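Rhino (Drosophila simulans, PDB 5XYW) probably acts, as a member of the HP1 family, in germline heterochromatin that yields piRNAs, pairing with itself and recruiting partners through its chromo shadow domain. Local coordinates at residues Y52-Q55 and V56-F60. Residues are numbered along the deposited sequence; the frame is centred on the assembly and turned at random.
Sequences YPLQ and VIEFF
Val56 and Ile57 lean back on the carbonyls of Tyr52 and Pro53 in the first turns of the C-terminal helix of the chromo shadow domain, the helix that meets a second subunit in the dimer. This is the tightly packed side. Val56 CG2 lies 3.4 Å from Tyr52 O, and the same side chain rests on Ile48 of the preceding helix. Ile57 CG1, placed beside its own backbone N, passes 3.5 Å from Pro53 O. Phe60 of the second subunit packs against both Val56 and Ile57, so Val56 serves the fold and the dimer together. The other side is looser, with Leu54 and Glu58 exposed to solvent within the assembly. Here Glu58 N bonds to Leu54 O at 3.0 Å. The Glu58 side chain then runs back past that carbonyl and brings OE2 beside the Leu54 methyl CD2. Gln55 lies between the two sides. Its CG stands anti to the backbone N (chi1 177°), and a bend at chi2 sets the amide near the Glu58 carboxylate, with the two planes 78° apart, while the side chain also covers Leu16 and Val19 of strand 16-24. With an alanine in place of Gln55, those two strand residues would probably lose part of their cover and the Glu58 carboxylate its amide neighbour. One turn on, Phe59 N bonds to Gln55 O at 3.0 Å.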
ATOM      1  N   TYR A  52       7.724  12.221  -3.423  1.00 89.58           N
ATOM      2  CA  TYR A  52       6.862  12.722  -4.505  1.00 80.05           C
ATOM      3  C   TYR A  52       5.375  12.646  -4.106  1.00 84.57           C
ATOM      4  O   TYR A  52       4.605  11.861  -4.674  1.00 76.23           O
ATOM      5  CB  TYR A  52       7.093  11.933  -5.804  1.00 65.78           C
ATOM      6  CG  TYR A  52       8.534  11.905  -6.265  1.00 81.01           C
ATOM      7  CD1 TYR A  52       8.951  12.593  -7.397  1.00 73.51           C
ATOM      8  CD2 TYR A  52       9.481  11.173  -5.567  1.00 90.52           C
ATOM      9  CE1 TYR A  52      10.294  12.554  -7.806  1.00 77.34           C
ATOM     10  CE2 TYR A  52      10.799  11.139  -5.955  1.00 93.39           C
ATOM     11  CZ  TYR A  52      11.206  11.819  -7.071  1.00 89.96           C
ATOM     12  OH  TYR A  52      12.534  11.739  -7.425  1.00100.58           O
ATOM     13  N   PRO A  53       4.960  13.484  -3.143  1.00 91.22           N
ATOM     14  CA  PRO A  53       3.617  13.387  -2.569  1.00 86.71           C
ATOM     15  C   PRO A  53       2.483  13.666  -3.551  1.00 83.11           C
ATOM     16  O   PRO A  53       1.337  13.447  -3.184  1.00 86.06           O
ATOM     17  CB  PRO A  53       3.627  14.454  -1.464  1.00 87.21           C
ATOM     18  CG  PRO A  53       5.050  14.819  -1.264  1.00 94.19           C
ATOM     19  CD  PRO A  53       5.718  14.606  -2.573  1.00 98.91           C
ATOM     20  N   LEU A  54       2.765  14.137  -4.760  1.00 84.89           N
ATOM     21  CA  LEU A  54       1.676  14.538  -5.649  1.00 83.62           C
ATOM     22  C   LEU A  54       1.357  13.488  -6.709  1.00 73.14           C
ATOM     23  O   LEU A  54       0.180  13.159  -6.935  1.00 64.87           O
ATOM     24  CB  LEU A  54       1.999  15.872  -6.328  1.00 83.49           C
ATOM     25  CG  LEU A  54       0.827  16.408  -7.148  1.00 72.65           C
ATOM     26  CD1 LEU A  54      -0.091  17.165  -6.253  1.00 68.08           C
ATOM     27  CD2 LEU A  54       1.299  17.244  -8.296  1.00 79.41           C
ATOM     28  N   GLN A  55       2.399  12.967  -7.358  1.00 71.04           N
ATOM     29  CA  GLN A  55       2.214  11.891  -8.325  1.00 80.36           C
ATOM     30  C   GLN A  55       1.618  10.617  -7.651  1.00 66.22           C
ATOM     31  O   GLN A  55       0.917   9.822  -8.301  1.00 66.60           O
ATOM     32  CB  GLN A  55       3.545  11.602  -9.045  1.00 85.68           C
ATOM     33  CG  GLN A  55       3.536  10.425 -10.053  1.00 97.55           C
ATOM     34  CD  GLN A  55       2.247  10.325 -10.858  1.00113.01           C
ATOM     35  OE1 GLN A  55       1.721  11.336 -11.334  1.00126.91           O
ATOM     36  NE2 GLN A  55       1.722   9.104 -11.003  1.00103.19           N
ATOM     37  N   VAL A  56       1.851  10.456  -6.349  1.00 58.28           N
ATOM     38  CA  VAL A  56       1.198   9.393  -5.591  1.00 67.41           C
ATOM     39  C   VAL A  56      -0.315   9.532  -5.570  1.00 73.19           C
ATOM     40  O   VAL A  56      -1.042   8.613  -5.986  1.00 75.04           O
ATOM     41  CB  VAL A  56       1.663   9.356  -4.128  1.00 69.34           C
ATOM     42  CG1 VAL A  56       0.727   8.495  -3.302  1.00 64.74           C
ATOM     43  CG2 VAL A  56       3.102   8.848  -4.017  1.00 76.52           C
ATOM     44  N   ILE A  57      -0.783  10.679  -5.060  1.00 70.23           N
ATOM     45  CA  ILE A  57      -2.215  10.939  -4.925  1.00 52.41           C
ATOM     46  C   ILE A  57      -2.845  10.862  -6.278  1.00 57.57           C
ATOM     47  O   ILE A  57      -3.919  10.322  -6.422  1.00 69.34           O
ATOM     48  CB  ILE A  57      -2.523  12.301  -4.319  1.00 61.15           C
ATOM     49  CG1 ILE A  57      -1.947  12.413  -2.915  1.00 71.97           C
ATOM     50  CG2 ILE A  57      -4.022  12.514  -4.228  1.00 63.23           C
ATOM     51  CD1 ILE A  57      -2.720  13.386  -2.033  1.00 80.21           C
ATOM     52  N   GLU A  58      -2.158  11.393  -7.279  1.00 66.46           N
ATOM     53  CA  GLU A  58      -2.591  11.185  -8.647  1.00 79.58           C
ATOM     54  C   GLU A  58      -2.832   9.698  -8.914  1.00 76.72           C
ATOM     55  O   GLU A  58      -3.888   9.317  -9.400  1.00 87.08           O
ATOM     56  CB  GLU A  58      -1.564  11.756  -9.625  1.00 90.89           C
ATOM     57  CG  GLU A  58      -1.469  13.275  -9.615  1.00104.06           C
ATOM     58  CD  GLU A  58      -0.392  13.791 -10.548  1.00123.18           C
ATOM     59  OE1 GLU A  58      -0.416  13.427 -11.742  1.00127.71           O
ATOM     60  OE2 GLU A  58       0.485  14.555 -10.089  1.00131.75           O
ATOM     61  N   PHE A  59      -1.868   8.856  -8.555  1.00 80.25           N
ATOM     62  CA  PHE A  59      -2.001   7.432  -8.843  1.00 72.65           C
ATOM     63  C   PHE A  59      -3.213   6.796  -8.166  1.00 68.51           C
ATOM     64  O   PHE A  59      -3.916   5.975  -8.770  1.00 62.73           O
ATOM     65  CB  PHE A  59      -0.748   6.655  -8.441  1.00 68.98           C
ATOM     66  CG  PHE A  59      -0.932   5.187  -8.553  1.00 67.86           C
ATOM     67  CD1 PHE A  59      -0.927   4.578  -9.798  1.00 76.23           C
ATOM     68  CD2 PHE A  59      -1.182   4.411  -7.416  1.00 54.44           C
ATOM     69  CE1 PHE A  59      -1.139   3.221  -9.907  1.00 79.06           C
ATOM     70  CE2 PHE A  59      -1.403   3.067  -7.531  1.00 56.57           C
ATOM     71  CZ  PHE A  59      -1.380   2.469  -8.772  1.00 66.86           C
ATOM     72  N   PHE A  60      -3.457   7.163  -6.912  1.00 68.17           N
ATOM     73  CA  PHE A  60      -4.586   6.579  -6.199  1.00 75.49           C
ATOM     74  C   PHE A  60      -5.950   7.195  -6.546  1.00 85.56           C
ATOM     75  O   PHE A  60      -6.991   6.546  -6.402  1.00 90.11           O
ATOM     76  CB  PHE A  60      -4.350   6.672  -4.698  1.00 75.56           C
ATOM     77  CG  PHE A  60      -3.262   5.776  -4.216  1.00 84.20           C
ATOM     78  CD1 PHE A  60      -3.394   4.389  -4.324  1.00 77.55           C
ATOM     79  CD2 PHE A  60      -2.102   6.301  -3.661  1.00 83.99           C
ATOM     80  CE1 PHE A  60      -2.396   3.551  -3.888  1.00 60.10           C
ATOM     81  CE2 PHE A  60      -1.087   5.458  -3.216  1.00 74.61           C
ATOM     82  CZ  PHE A  60      -1.237   4.089  -3.335  1.00 65.05           C
TER